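Local coordinates for sorbitol dehydrogenase (PDB 5ITG), which probably catalyses the NADP-dependent interconversion of D-sorbitol and L-sorbose, as a member of the mannitol dehydrogenase family with a Rossmann-fold domain, at residues Lys8-Asn13 against Ser247-Asp252; Tyr135-Thr140 against Ala198-Leu203; Arg192-Val197 against Phe223-Val228. All coordinates share one frame; numbering follows the deposited sequence.

Interaction 1: residues Lys8-Asn13 against Ser247-Asp252; sequences KSLPAN and SGLDDD
Leu10 and Leu249 meet methyl to methyl, their side chains crossing at about a right angle, with CD1 of Leu10 3.8 Å from CD2 of Leu249. The same CD2 lies 3.9 Å from CD of Pro11, so a single methyl of Leu249 touches two neighbours on the other loop. Its placement follows from the torsions of Leu249: CG stands opposite the carbonyl carbon, and CD1 continues the chain away from CA (chi2 169°), while CD2 is the branch that turns out to Leu10 and Pro11. Pro11 presents its ring carbons rather than a flexible chain, and CG of that ring comes within 4.3 Å of the carbonyl O of Ser247. The contact joins the loop leading into strand 14-15 to the loop that leaves helix 237-247 and runs to strand 255-258, on the periphery of the chain, about 29 Å from its centre, with the second loop part of the Rossmann domain. The helix gives way at Gly248, whose positive phi (87°) would push a CB against the carbonyl O of the preceding residue. Just there Ser247 OG accepts the backbone N-H of Leu249 at 3.2 Å, forming an ST turn that fixes the start of the loop; the strongest partner of this hydroxyl is the carbonyl O of Leu243, one turn back along the helix. At the other end of the interface Asn13 sends its amide over the end of the helix, ND2 lying 3.7 Å from Ser247 O without forming a hydrogen bond. No hydrogen bond crosses between the two loops. Strand 93-106 lies against both loops, Val97 touching Leu10 and Val95 touching Asn13 and Ser247.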
ATOM      1  N   LYS A   8     -19.011 -24.041 -11.003  1.00 60.39           N
ATOM      2  CA  LYS A   8     -18.708 -23.729  -9.612  1.00 59.71           C
ATOM      3  C   LYS A   8     -18.847 -24.920  -8.675  1.00 59.69           C
ATOM      4  O   LYS A   8     -19.368 -24.793  -7.567  1.00 60.01           O
ATOM      5  CB  LYS A   8     -19.582 -22.578  -9.115  1.00 59.02           C
ATOM      6  CG  LYS A   8     -19.058 -21.216  -9.515  1.00 58.11           C
ATOM      7  CD  LYS A   8     -19.794 -20.109  -8.796  1.00 58.57           C
ATOM      8  CE  LYS A   8     -19.035 -18.804  -8.911  1.00 59.15           C
ATOM      9  NZ  LYS A   8     -17.662 -18.936  -8.340  1.00 59.48           N
ATOM     10  N   SER A   9     -18.379 -26.076  -9.136  1.00 59.36           N
ATOM     11  CA  SER A   9     -18.403 -27.303  -8.345  1.00 57.57           C
ATOM     12  C   SER A   9     -16.949 -27.546  -7.948  1.00 56.13           C
ATOM     13  O   SER A   9     -16.398 -28.626  -8.167  1.00 55.82           O
ATOM     14  CB  SER A   9     -18.918 -28.476  -9.182  1.00 57.94           C
ATOM     15  OG  SER A   9     -20.232 -28.233  -9.652  1.00 58.90           O
ATOM     16  N   LEU A  10     -16.340 -26.513  -7.373  1.00 54.03           N
ATOM     17  CA  LEU A  10     -14.947 -26.538  -6.948  1.00 51.43           C
ATOM     18  C   LEU A  10     -14.633 -27.652  -5.953  1.00 50.74           C
ATOM     19  O   LEU A  10     -15.515 -28.137  -5.244  1.00 50.38           O
ATOM     20  CB  LEU A  10     -14.570 -25.195  -6.313  1.00 50.81           C
ATOM     21  CG  LEU A  10     -14.938 -23.876  -7.000  1.00 50.05           C
ATOM     22  CD1 LEU A  10     -14.537 -23.920  -8.463  1.00 48.81           C
ATOM     23  CD2 LEU A  10     -16.429 -23.623  -6.860  1.00 49.26           C
ATOM     24  N   PRO A  11     -13.358 -28.073  -5.895  1.00 49.92           N
ATOM     25  CA  PRO A  11     -12.911 -29.127  -4.980  1.00 49.17           C
ATOM     26  C   PRO A  11     -13.226 -28.748  -3.537  1.00 48.83           C
ATOM     27  O   PRO A  11     -13.343 -27.567  -3.211  1.00 48.95           O
ATOM     28  CB  PRO A  11     -11.413 -29.194  -5.247  1.00 49.13           C
ATOM     29  CG  PRO A  11     -11.334 -28.882  -6.705  1.00 49.80           C
ATOM     30  CD  PRO A  11     -12.283 -27.713  -6.838  1.00 49.51           C
ATOM     31  N   ALA A  12     -13.354 -29.753  -2.678  1.00 48.66           N
ATOM     32  CA  ALA A  12     -13.675 -29.544  -1.269  1.00 47.27           C
ATOM     33  C   ALA A  12     -12.789 -28.516  -0.565  1.00 46.67           C
ATOM     34  O   ALA A  12     -13.208 -27.891   0.408  1.00 46.11           O
ATOM     35  CB  ALA A  12     -13.605 -30.875  -0.527  1.00 47.90           C
ATOM     36  N   ASN A  13     -11.568 -28.341  -1.060  1.00 46.08           N
ATOM     37  CA  ASN A  13     -10.620 -27.404  -0.458  1.00 45.41           C
ATOM     38  C   ASN A  13     -10.809 -25.958  -0.917  1.00 43.98           C
ATOM     39  O   ASN A  13     -10.309 -25.028  -0.283  1.00 43.69           O
ATOM     40  CB  ASN A  13      -9.191 -27.843  -0.778  1.00 46.95           C
ATOM     41  CG  ASN A  13      -8.858 -27.698  -2.250  1.00 49.47           C
ATOM     42  OD1 ASN A  13      -9.557 -28.238  -3.112  1.00 50.90           O
ATOM     43  ND2 ASN A  13      -7.788 -26.965  -2.550  1.00 49.29           N
ATOM     44  N   SER A 247      -4.247 -25.566  -5.956  1.00 34.64           N
ATOM     45  CA  SER A 247      -5.685 -25.400  -5.791  1.00 34.09           C
ATOM     46  C   SER A 247      -6.472 -26.413  -6.616  1.00 35.54           C
ATOM     47  O   SER A 247      -7.577 -26.800  -6.241  1.00 35.28           O
ATOM     48  CB  SER A 247      -6.102 -23.993  -6.213  1.00 33.11           C
ATOM     49  OG  SER A 247      -5.904 -23.815  -7.604  1.00 30.62           O
ATOM     50  N   GLY A 248      -5.900 -26.822  -7.745  1.00 36.30           N
ATOM     51  CA  GLY A 248      -6.564 -27.780  -8.612  1.00 38.07           C
ATOM     52  C   GLY A 248      -7.493 -27.095  -9.596  1.00 39.43           C
ATOM     53  O   GLY A 248      -8.337 -27.740 -10.222  1.00 39.73           O
ATOM     54  N   LEU A 249      -7.324 -25.782  -9.740  1.00 38.39           N
ATOM     55  CA  LEU A 249      -8.149 -24.979 -10.634  1.00 38.65           C
ATOM     56  C   LEU A 249      -7.345 -24.442 -11.810  1.00 39.03           C
ATOM     57  O   LEU A 249      -6.219 -23.977 -11.638  1.00 38.98           O
ATOM     58  CB  LEU A 249      -8.748 -23.797  -9.868  1.00 38.43           C
ATOM     59  CG  LEU A 249      -9.570 -24.110  -8.616  1.00 39.36           C
ATOM     60  CD1 LEU A 249      -9.834 -22.820  -7.851  1.00 38.33           C
ATOM     61  CD2 LEU A 249     -10.877 -24.787  -9.009  1.00 40.02           C
ATOM     62  N   ASP A 250      -7.925 -24.505 -13.003  1.00 38.54           N
ATOM     63  CA  ASP A 250      -7.250 -23.996 -14.192  1.00 39.34           C
ATOM     64  C   ASP A 250      -7.582 -22.512 -14.306  1.00 38.13           C
ATOM     65  O   ASP A 250      -8.326 -22.088 -15.190  1.00 37.88           O
ATOM     66  CB  ASP A 250      -7.725 -24.746 -15.441  1.00 42.19           C
ATOM     67  CG  ASP A 250      -7.082 -24.223 -16.712  1.00 45.23           C
ATOM     68  OD1 ASP A 250      -5.834 -24.193 -16.781  1.00 46.70           O
ATOM     69  OD2 ASP A 250      -7.825 -23.842 -17.644  1.00 49.18           O
ATOM     70  N   ASP A 251      -7.018 -21.732 -13.393  1.00 35.75           N
ATOM     71  CA  ASP A 251      -7.254 -20.301 -13.340  1.00 33.03           C
ATOM     72  C   ASP A 251      -6.277 -19.534 -14.217  1.00 31.18           C
ATOM     73  O   ASP A 251      -5.076 -19.751 -14.147  1.00 30.41           O
ATOM     74  CB  ASP A 251      -7.117 -19.824 -11.892  1.00 32.90           C
ATOM     75  CG  ASP A 251      -7.677 -18.432 -11.674  1.00 30.99           C
ATOM     76  OD1 ASP A 251      -8.000 -17.745 -12.669  1.00 29.00           O
ATOM     77  OD2 ASP A 251      -7.787 -18.025 -10.497  1.00 30.79           O
ATOM     78  N   ASP A 252      -6.799 -18.639 -15.047  1.00 30.34           N
ATOM     79  CA  ASP A 252      -5.948 -17.821 -15.904  1.00 29.58           C
ATOM     80  C   ASP A 252      -5.461 -16.584 -15.146  1.00 28.90           C
ATOM     81  O   ASP A 252      -4.441 -15.986 -15.500  1.00 28.07           O
ATOM     82  CB  ASP A 252      -6.717 -17.373 -17.148  1.00 33.17           C
ATOM     83  CG  ASP A 252      -6.702 -18.414 -18.246  1.00 34.10           C
ATOM     84  OD1 ASP A 252      -5.608 -18.694 -18.772  1.00 37.08           O
ATOM     85  OD2 ASP A 252      -7.777 -18.953 -18.577  1.00 36.73           O
TER

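Interaction 2: residues Tyr135-Thr140 against Ala198-Leu203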
ATOM      1  N   TYR A 135      -2.204   9.786 -10.213  1.00 19.58           N
ATOM      2  CA  TYR A 135      -2.976  10.959  -9.815  1.00 20.24           C
ATOM      3  C   TYR A 135      -2.545  12.247 -10.522  1.00 20.45           C
ATOM      4  O   TYR A 135      -3.139  13.308 -10.326  1.00 19.75           O
ATOM      5  CB  TYR A 135      -2.950  11.126  -8.288  1.00 19.70           C
ATOM      6  CG  TYR A 135      -3.705  10.019  -7.569  1.00 16.90           C
ATOM      7  CD1 TYR A 135      -3.072   8.822  -7.232  1.00 16.74           C
ATOM      8  CD2 TYR A 135      -5.074  10.132  -7.316  1.00 17.96           C
ATOM      9  CE1 TYR A 135      -3.784   7.761  -6.671  1.00 16.30           C
ATOM     10  CE2 TYR A 135      -5.802   9.072  -6.756  1.00 15.91           C
ATOM     11  CZ  TYR A 135      -5.149   7.886  -6.441  1.00 17.14           C
ATOM     12  OH  TYR A 135      -5.869   6.813  -5.947  1.00 16.93           O
ATOM     13  N   ASN A 136      -1.513  12.144 -11.353  1.00 21.74           N
ATOM     14  CA  ASN A 136      -1.045  13.283 -12.138  1.00 22.34           C
ATOM     15  C   ASN A 136      -0.727  14.539 -11.335  1.00 22.28           C
ATOM     16  O   ASN A 136      -1.114  15.644 -11.723  1.00 22.24           O
ATOM     17  CB  ASN A 136      -2.086  13.605 -13.223  1.00 20.02           C
ATOM     18  CG  ASN A 136      -1.662  14.751 -14.135  1.00 23.35           C
ATOM     19  OD1 ASN A 136      -0.537  14.784 -14.631  1.00 24.40           O
ATOM     20  ND2 ASN A 136      -2.572  15.686 -14.371  1.00 22.97           N
ATOM     21  N   ILE A 137      -0.038  14.370 -10.209  1.00 21.81           N
ATOM     22  CA  ILE A 137       0.358  15.510  -9.388  1.00 22.19           C
ATOM     23  C   ILE A 137       1.814  15.829  -9.740  1.00 23.14           C
ATOM     24  O   ILE A 137       2.691  14.986  -9.577  1.00 21.74           O
ATOM     25  CB  ILE A 137       0.292  15.193  -7.876  1.00 22.82           C
ATOM     26  CG1 ILE A 137      -1.135  14.823  -7.474  1.00 20.03           C
ATOM     27  CG2 ILE A 137       0.792  16.384  -7.078  1.00 21.96           C
ATOM     28  CD1 ILE A 137      -2.178  15.867  -7.817  1.00 23.33           C
ATOM     29  N   ASN A 138       2.063  17.038 -10.232  1.00 25.56           N
ATOM     30  CA  ASN A 138       3.419  17.442 -10.592  1.00 27.84           C
ATOM     31  C   ASN A 138       4.297  17.391  -9.343  1.00 29.84           C
ATOM     32  O   ASN A 138       3.952  17.955  -8.306  1.00 29.27           O
ATOM     33  CB  ASN A 138       3.400  18.850 -11.194  1.00 29.93           C
ATOM     34  CG  ASN A 138       4.780  19.334 -11.604  1.00 29.76           C
ATOM     35  OD1 ASN A 138       5.629  19.606 -10.761  1.00 31.20           O
ATOM     36  ND2 ASN A 138       5.007  19.439 -12.907  1.00 31.14           N
ATOM     37  N   GLU A 139       5.427  16.699  -9.454  1.00 32.82           N
ATOM     38  CA  GLU A 139       6.358  16.527  -8.343  1.00 36.11           C
ATOM     39  C   GLU A 139       7.029  17.810  -7.878  1.00 36.40           C
ATOM     40  O   GLU A 139       7.478  17.899  -6.737  1.00 37.39           O
ATOM     41  CB  GLU A 139       7.439  15.508  -8.720  1.00 39.20           C
ATOM     42  CG  GLU A 139       6.899  14.158  -9.155  1.00 43.60           C
ATOM     43  CD  GLU A 139       8.004  13.164  -9.470  1.00 47.48           C
ATOM     44  OE1 GLU A 139       8.888  13.497 -10.290  1.00 49.66           O
ATOM     45  OE2 GLU A 139       7.989  12.048  -8.905  1.00 47.05           O
ATOM     46  N   THR A 140       7.102  18.800  -8.759  1.00 36.65           N
ATOM     47  CA  THR A 140       7.733  20.072  -8.422  1.00 36.92           C
ATOM     48  C   THR A 140       6.739  21.094  -7.869  1.00 35.72           C
ATOM     49  O   THR A 140       6.959  21.668  -6.802  1.00 37.25           O
ATOM     50  CB  THR A 140       8.449  20.678  -9.659  1.00 38.29           C
ATOM     51  OG1 THR A 140       9.485  19.787 -10.095  1.00 38.64           O
ATOM     52  CG2 THR A 140       9.063  22.033  -9.317  1.00 38.55           C
ATOM     53  N   ALA A 198      -6.554  12.307  -4.008  1.00 18.84           N
ATOM     54  CA  ALA A 198      -7.632  12.146  -4.970  1.00 19.14           C
ATOM     55  C   ALA A 198      -8.422  13.458  -5.118  1.00 19.39           C
ATOM     56  O   ALA A 198      -8.719  13.892  -6.234  1.00 16.78           O
ATOM     57  CB  ALA A 198      -8.556  11.026  -4.518  1.00 18.53           C
ATOM     58  N   ARG A 199      -8.746  14.089  -3.991  1.00 20.66           N
ATOM     59  CA  ARG A 199      -9.494  15.342  -4.006  1.00 20.83           C
ATOM     60  C   ARG A 199      -8.765  16.413  -4.821  1.00 20.57           C
ATOM     61  O   ARG A 199      -9.380  17.118  -5.625  1.00 21.29           O
ATOM     62  CB  ARG A 199      -9.731  15.837  -2.576  1.00 23.76           C
ATOM     63  CG  ARG A 199     -10.470  17.169  -2.493  1.00 28.31           C
ATOM     64  CD  ARG A 199     -10.877  17.499  -1.065  1.00 33.38           C
ATOM     65  NE  ARG A 199      -9.721  17.634  -0.188  1.00 37.61           N
ATOM     66  CZ  ARG A 199      -9.788  17.778   1.134  1.00 39.75           C
ATOM     67  NH1 ARG A 199     -10.966  17.804   1.747  1.00 41.08           N
ATOM     68  NH2 ARG A 199      -8.674  17.895   1.842  1.00 38.87           N
ATOM     69  N   LYS A 200      -7.456  16.522  -4.622  1.00 19.98           N
ATOM     70  CA  LYS A 200      -6.651  17.503  -5.345  1.00 21.00           C
ATOM     71  C   LYS A 200      -6.669  17.248  -6.855  1.00 21.52           C
ATOM     72  O   LYS A 200      -6.800  18.177  -7.655  1.00 23.06           O
ATOM     73  CB  LYS A 200      -5.201  17.464  -4.850  1.00 23.68           C
ATOM     74  CG  LYS A 200      -4.265  18.395  -5.614  1.00 26.46           C
ATOM     75  CD  LYS A 200      -2.816  18.184  -5.214  1.00 31.16           C
ATOM     76  CE  LYS A 200      -2.571  18.565  -3.765  1.00 31.95           C
ATOM     77  NZ  LYS A 200      -1.149  18.309  -3.385  1.00 34.39           N
ATOM     78  N   ALA A 201      -6.540  15.985  -7.239  1.00 20.64           N
ATOM     79  CA  ALA A 201      -6.520  15.612  -8.648  1.00 21.54           C
ATOM     80  C   ALA A 201      -7.873  15.809  -9.330  1.00 22.03           C
ATOM     81  O   ALA A 201      -7.964  16.464 -10.373  1.00 20.51           O
ATOM     82  CB  ALA A 201      -6.066  14.165  -8.788  1.00 21.48           C
ATOM     83  N   PHE A 202      -8.928  15.250  -8.743  1.00 20.65           N
ATOM     84  CA  PHE A 202     -10.253  15.379  -9.332  1.00 21.29           C
ATOM     85  C   PHE A 202     -10.831  16.795  -9.315  1.00 21.44           C
ATOM     86  O   PHE A 202     -11.522  17.189 -10.254  1.00 21.62           O
ATOM     87  CB  PHE A 202     -11.208  14.382  -8.683  1.00 19.89           C
ATOM     88  CG  PHE A 202     -10.917  12.966  -9.066  1.00 19.93           C
ATOM     89  CD1 PHE A 202     -11.162  12.521 -10.366  1.00 17.02           C
ATOM     90  CD2 PHE A 202     -10.329  12.092  -8.157  1.00 19.51           C
ATOM     91  CE1 PHE A 202     -10.819  11.230 -10.751  1.00 14.19           C
ATOM     92  CE2 PHE A 202      -9.983  10.801  -8.533  1.00 20.87           C
ATOM     93  CZ  PHE A 202     -10.228  10.367  -9.834  1.00 19.72           C
ATOM     94  N   LEU A 203     -10.547  17.567  -8.269  1.00 20.44           N
ATOM     95  CA  LEU A 203     -11.036  18.945  -8.213  1.00 21.68           C
ATOM     96  C   LEU A 203     -10.131  19.822  -9.072  1.00 22.30           C
ATOM     97  O   LEU A 203     -10.550  20.874  -9.558  1.00 23.76           O
ATOM     98  CB  LEU A 203     -11.048  19.482  -6.777  1.00 22.18           C
ATOM     99  CG  LEU A 203     -12.047  18.867  -5.789  1.00 22.23           C
ATOM    100  CD1 LEU A 203     -12.008  19.653  -4.487  1.00 23.90           C
ATOM    101  CD2 LEU A 203     -13.447  18.894  -6.369  1.00 22.83           C
TER
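The phenolic OH of Tyr135 is gripped by two groups, Asp189 OD2 and Ser187 OG, each in a hydrogen bond. The rest of the ring lies along helix 194-209. The two bonds fix the position of the ring's far end, and its CE2 settles against Ala198, 4.0 Å from CA and 4.1 Å from CB. One turn further on, the methyl of Ala201 sits at the ring's edge, near its plane, and also comes 3.4 Å from the backbone O of Tyr135. Alanines three residues apart thus offer a low surface on which the tyrosine and its own backbone can lie close to the helix, the CA atoms of Tyr135 and Ala201 being only 6.0 Å apart. Ile137 reaches the same helix from the side with CD1, which meets Lys200 CD at 3.5 Å and the methyl of Ala201 at 4.4 Å. The isoleucine and the lysine cross at about a right angle. Lys200 leaves the backbone with CG anti to N (chi1 176°) and bends at chi3 (-65°), a course that lays CG and CD beside Ile137 and lets NZ bond to Gly142 O farther along the same loop. Beyond Ile137 that loop is shaped by an Asx turn, in which Asn138 OD1 accepts the backbone N-H of Thr140. In the Rossmann domain the two elements follow neighbouring parallel strands, 125-128 and 184-187, and meet beside them. Between the two segments the chemistry is mainly apolar, with one methyl against a backbone carbonyl and no hydrogen bond across, which suggests that close fit brings the surfaces together, while bonds to Asp189, Ser187 and Gly142 position the tyrosine and lysine.

Interaction 3: residues Arg192-Val197 against Phe223-Val228; sequences RHNGNV and FPNGMV
Different first torsions bring two asparagine amides between these segments: Asn225 carries CG opposite its carbonyl carbon (chi1 -70°), whereas Asn194 holds CG in the crowded position between backbone N and carbonyl carbon (chi1 53°). Each oxygen then finds the other segment's backbone. Asn225 OD1 accepts the N-H of Asn196 at 3.0 Å, the donor somewhat tilted from the carbonyl plane, and takes a weak bond from Gly195 N at 2.7 Å. In return, Asn194 OD1 receives the N-H of Gly226 at 2.8 Å, in the carbonyl plane and on a lone pair, with a nearly straight 163° at the hydrogen. The other half of the Asn225 amide is used too. ND2 gives a hydrogen to Asn196 OD1 at 3.2 Å, arriving above the carbonyl plane of an amide steeply inclined to its own. That same Asn196 oxygen is donated to by a water, which also donates to Phe223 O and so bridges the segments. A lysine in place of Asn225 would probably leave the backbone N-H groups of Gly195 and Asn196 without their side-chain acceptor, and the side-chain amide of Asn196 held at its oxygen by the water but not by ND2. Packing is tight at Gly195, whose CA makes CA-H...O contacts with Phe223 O (3.4 Å) and Pro224 O (3.5 Å); a CB would collide with both carbonyls. Beyond the two segments, Asp189 O accepts from Asn194 ND2, and Thr288 OG1 bonds to His193 NE2. His193 is at the N-cap position, and the N-H groups that Asn225 meets belong to the first turn of helix 194-209; the helix's partial positive end would probably polarise its oxygen. In this Rossmann-type domain, the arrangement ties the start of the helix after parallel strand 184-187 to the approach to strand 226-228.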
ATOM      1  N   ARG A 192      -0.101   8.370   1.772  1.00 22.77           N
ATOM      2  CA  ARG A 192      -0.524   9.059   2.981  1.00 22.59           C
ATOM      3  C   ARG A 192      -1.644  10.027   2.590  1.00 22.08           C
ATOM      4  O   ARG A 192      -1.516  10.798   1.632  1.00 21.43           O
ATOM      5  CB  ARG A 192       0.673   9.771   3.604  1.00 25.39           C
ATOM      6  CG  ARG A 192       1.738   8.772   4.047  1.00 26.65           C
ATOM      7  CD  ARG A 192       3.035   9.448   4.412  1.00 29.97           C
ATOM      8  NE  ARG A 192       2.915  10.260   5.618  1.00 29.92           N
ATOM      9  CZ  ARG A 192       3.850  11.105   6.030  1.00 29.20           C
ATOM     10  NH1 ARG A 192       4.969  11.243   5.328  1.00 26.24           N
ATOM     11  NH2 ARG A 192       3.668  11.812   7.138  1.00 27.17           N
ATOM     12  N   HIS A 193      -2.747   9.960   3.329  1.00 20.19           N
ATOM     13  CA  HIS A 193      -3.931  10.769   3.059  1.00 21.17           C
ATOM     14  C   HIS A 193      -4.296  10.643   1.577  1.00 19.13           C
ATOM     15  O   HIS A 193      -4.378  11.635   0.849  1.00 19.70           O
ATOM     16  CB  HIS A 193      -3.684  12.225   3.451  1.00 21.94           C
ATOM     17  CG  HIS A 193      -3.469  12.415   4.919  1.00 26.01           C
ATOM     18  ND1 HIS A 193      -2.305  12.932   5.443  1.00 28.73           N
ATOM     19  CD2 HIS A 193      -4.260  12.121   5.980  1.00 27.54           C
ATOM     20  CE1 HIS A 193      -2.385  12.948   6.762  1.00 29.55           C
ATOM     21  NE2 HIS A 193      -3.562  12.461   7.113  1.00 28.20           N
ATOM     22  N   ASN A 194      -4.530   9.407   1.146  1.00 16.72           N
ATOM     23  CA  ASN A 194      -4.862   9.142  -0.249  1.00 16.65           C
ATOM     24  C   ASN A 194      -6.117   9.871  -0.724  1.00 15.21           C
ATOM     25  O   ASN A 194      -6.232  10.206  -1.899  1.00 14.38           O
ATOM     26  CB  ASN A 194      -4.984   7.625  -0.505  1.00 14.18           C
ATOM     27  CG  ASN A 194      -5.948   6.924   0.450  1.00 17.70           C
ATOM     28  OD1 ASN A 194      -6.603   7.552   1.284  1.00 17.29           O
ATOM     29  ND2 ASN A 194      -6.038   5.605   0.318  1.00 17.72           N
ATOM     30  N   GLY A 195      -7.048  10.120   0.191  1.00 15.19           N
ATOM     31  CA  GLY A 195      -8.262  10.826  -0.176  1.00 14.19           C
ATOM     32  C   GLY A 195      -7.977  12.271  -0.533  1.00 16.75           C
ATOM     33  O   GLY A 195      -8.576  12.829  -1.465  1.00 16.52           O
ATOM     34  N   ASN A 196      -7.068  12.891   0.213  1.00 15.44           N
ATOM     35  CA  ASN A 196      -6.702  14.274  -0.052  1.00 17.83           C
ATOM     36  C   ASN A 196      -6.016  14.360  -1.415  1.00 17.24           C
ATOM     37  O   ASN A 196      -6.181  15.339  -2.139  1.00 16.36           O
ATOM     38  CB  ASN A 196      -5.767  14.805   1.036  1.00 17.26           C
ATOM     39  CG  ASN A 196      -6.455  14.938   2.388  1.00 17.62           C
ATOM     40  OD1 ASN A 196      -7.649  14.683   2.522  1.00 21.85           O
ATOM     41  ND2 ASN A 196      -5.698  15.349   3.391  1.00 16.67           N
ATOM     42  N   VAL A 197      -5.244  13.333  -1.756  1.00 17.30           N
ATOM     43  CA  VAL A 197      -4.560  13.298  -3.047  1.00 18.80           C
ATOM     44  C   VAL A 197      -5.613  13.236  -4.150  1.00 20.10           C
ATOM     45  O   VAL A 197      -5.573  14.011  -5.106  1.00 22.73           O
ATOM     46  CB  VAL A 197      -3.635  12.067  -3.164  1.00 20.75           C
ATOM     47  CG1 VAL A 197      -3.075  11.965  -4.582  1.00 19.94           C
ATOM     48  CG2 VAL A 197      -2.494  12.181  -2.147  1.00 22.11           C
ATOM     49  N   PHE A 223     -14.235  12.471  -0.473  1.00 19.03           N
ATOM     50  CA  PHE A 223     -12.942  11.843  -0.776  1.00 19.86           C
ATOM     51  C   PHE A 223     -12.301  11.331   0.521  1.00 18.10           C
ATOM     52  O   PHE A 223     -11.254  11.834   0.950  1.00 17.72           O
ATOM     53  CB  PHE A 223     -11.991  12.856  -1.427  1.00 19.87           C
ATOM     54  CG  PHE A 223     -12.529  13.495  -2.680  1.00 21.24           C
ATOM     55  CD1 PHE A 223     -13.441  14.546  -2.610  1.00 21.25           C
ATOM     56  CD2 PHE A 223     -12.123  13.043  -3.934  1.00 21.47           C
ATOM     57  CE1 PHE A 223     -13.942  15.139  -3.771  1.00 22.74           C
ATOM     58  CE2 PHE A 223     -12.617  13.628  -5.102  1.00 20.42           C
ATOM     59  CZ  PHE A 223     -13.529  14.679  -5.019  1.00 20.37           C
ATOM     60  N   PRO A 224     -12.901  10.302   1.139  1.00 17.36           N
ATOM     61  CA  PRO A 224     -12.357   9.769   2.386  1.00 17.84           C
ATOM     62  C   PRO A 224     -10.953   9.225   2.248  1.00 16.17           C
ATOM     63  O   PRO A 224     -10.591   8.661   1.214  1.00 16.35           O
ATOM     64  CB  PRO A 224     -13.357   8.678   2.760  1.00 16.70           C
ATOM     65  CG  PRO A 224     -13.753   8.139   1.409  1.00 17.73           C
ATOM     66  CD  PRO A 224     -13.965   9.422   0.616  1.00 17.73           C
ATOM     67  N   ASN A 225     -10.164   9.408   3.300  1.00 15.57           N
ATOM     68  CA  ASN A 225      -8.803   8.879   3.324  1.00 14.62           C
ATOM     69  C   ASN A 225      -8.912   7.477   3.905  1.00 15.88           C
ATOM     70  O   ASN A 225      -9.771   7.207   4.754  1.00 16.20           O
ATOM     71  CB  ASN A 225      -7.908   9.708   4.238  1.00 14.21           C
ATOM     72  CG  ASN A 225      -7.619  11.079   3.686  1.00 17.35           C
ATOM     73  OD1 ASN A 225      -6.960  11.227   2.657  1.00 15.19           O
ATOM     74  ND2 ASN A 225      -8.100  12.100   4.379  1.00 20.11           N
ATOM     75  N   GLY A 226      -8.041   6.589   3.455  1.00 14.57           N
ATOM     76  CA  GLY A 226      -8.057   5.239   3.970  1.00 14.78           C
ATOM     77  C   GLY A 226      -6.644   4.713   4.081  1.00 15.95           C
ATOM     78  O   GLY A 226      -5.761   5.106   3.316  1.00 16.71           O
HETATM   79  N   MSE A 227      -6.422   3.817   5.034  1.00 15.00           N
HETATM   80  CA  MSE A 227      -5.103   3.235   5.202  1.00 16.22           C
HETATM   81  C   MSE A 227      -5.271   1.776   4.795  1.00 14.79           C
HETATM   82  O   MSE A 227      -6.128   1.078   5.329  1.00 14.55           O
HETATM   83  CB  MSE A 227      -4.681   3.346   6.662  1.00 17.63           C
HETATM   84  CG  MSE A 227      -3.200   3.356   6.866  1.00 21.57           C
HETATM   85 SE   MSE A 227      -2.820   2.205   8.310  0.49 30.84          SE
HETATM   86  CE  MSE A 227      -3.064   0.606   7.260  1.00  2.92           C
ATOM     87  N   VAL A 228      -4.477   1.312   3.838  1.00 14.28           N
ATOM     88  CA  VAL A 228      -4.630  -0.061   3.371  1.00 16.00           C
ATOM     89  C   VAL A 228      -3.333  -0.859   3.467  1.00 18.80           C
ATOM     90  O   VAL A 228      -2.243  -0.310   3.324  1.00 16.94           O
ATOM     91  CB  VAL A 228      -5.116  -0.076   1.911  1.00 18.03           C
ATOM     92  CG1 VAL A 228      -6.421   0.725   1.789  1.00 17.65           C
ATOM     93  CG2 VAL A 228      -4.039   0.520   0.996  1.00 18.27           C
TER
HETATM   94  O   HOH W   1     -10.064  14.280   1.480  1.00 25.79           O

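Interactions 2 and 3 share helix 194-209 and touch one another, with Phe223 packed on Arg199 and Phe202, and Tyr135 on Val197; their centres are 13 Å apart. Interaction 3 takes the helix's beginning and is built from hydrogen bonds between side-chain amides and backbone, with a bridging water, in buried surroundings. Interaction 2 takes the next turns and is buried too, but mainly apolar. Interaction 1 stands apart, its nearest atoms about 22 Å from interaction 3 and 25 Å from interaction 2, and joins two loops at the partly buried periphery through a few methyl and ring contacts. Along the chain, both inner contacts lie within the loop that it closes.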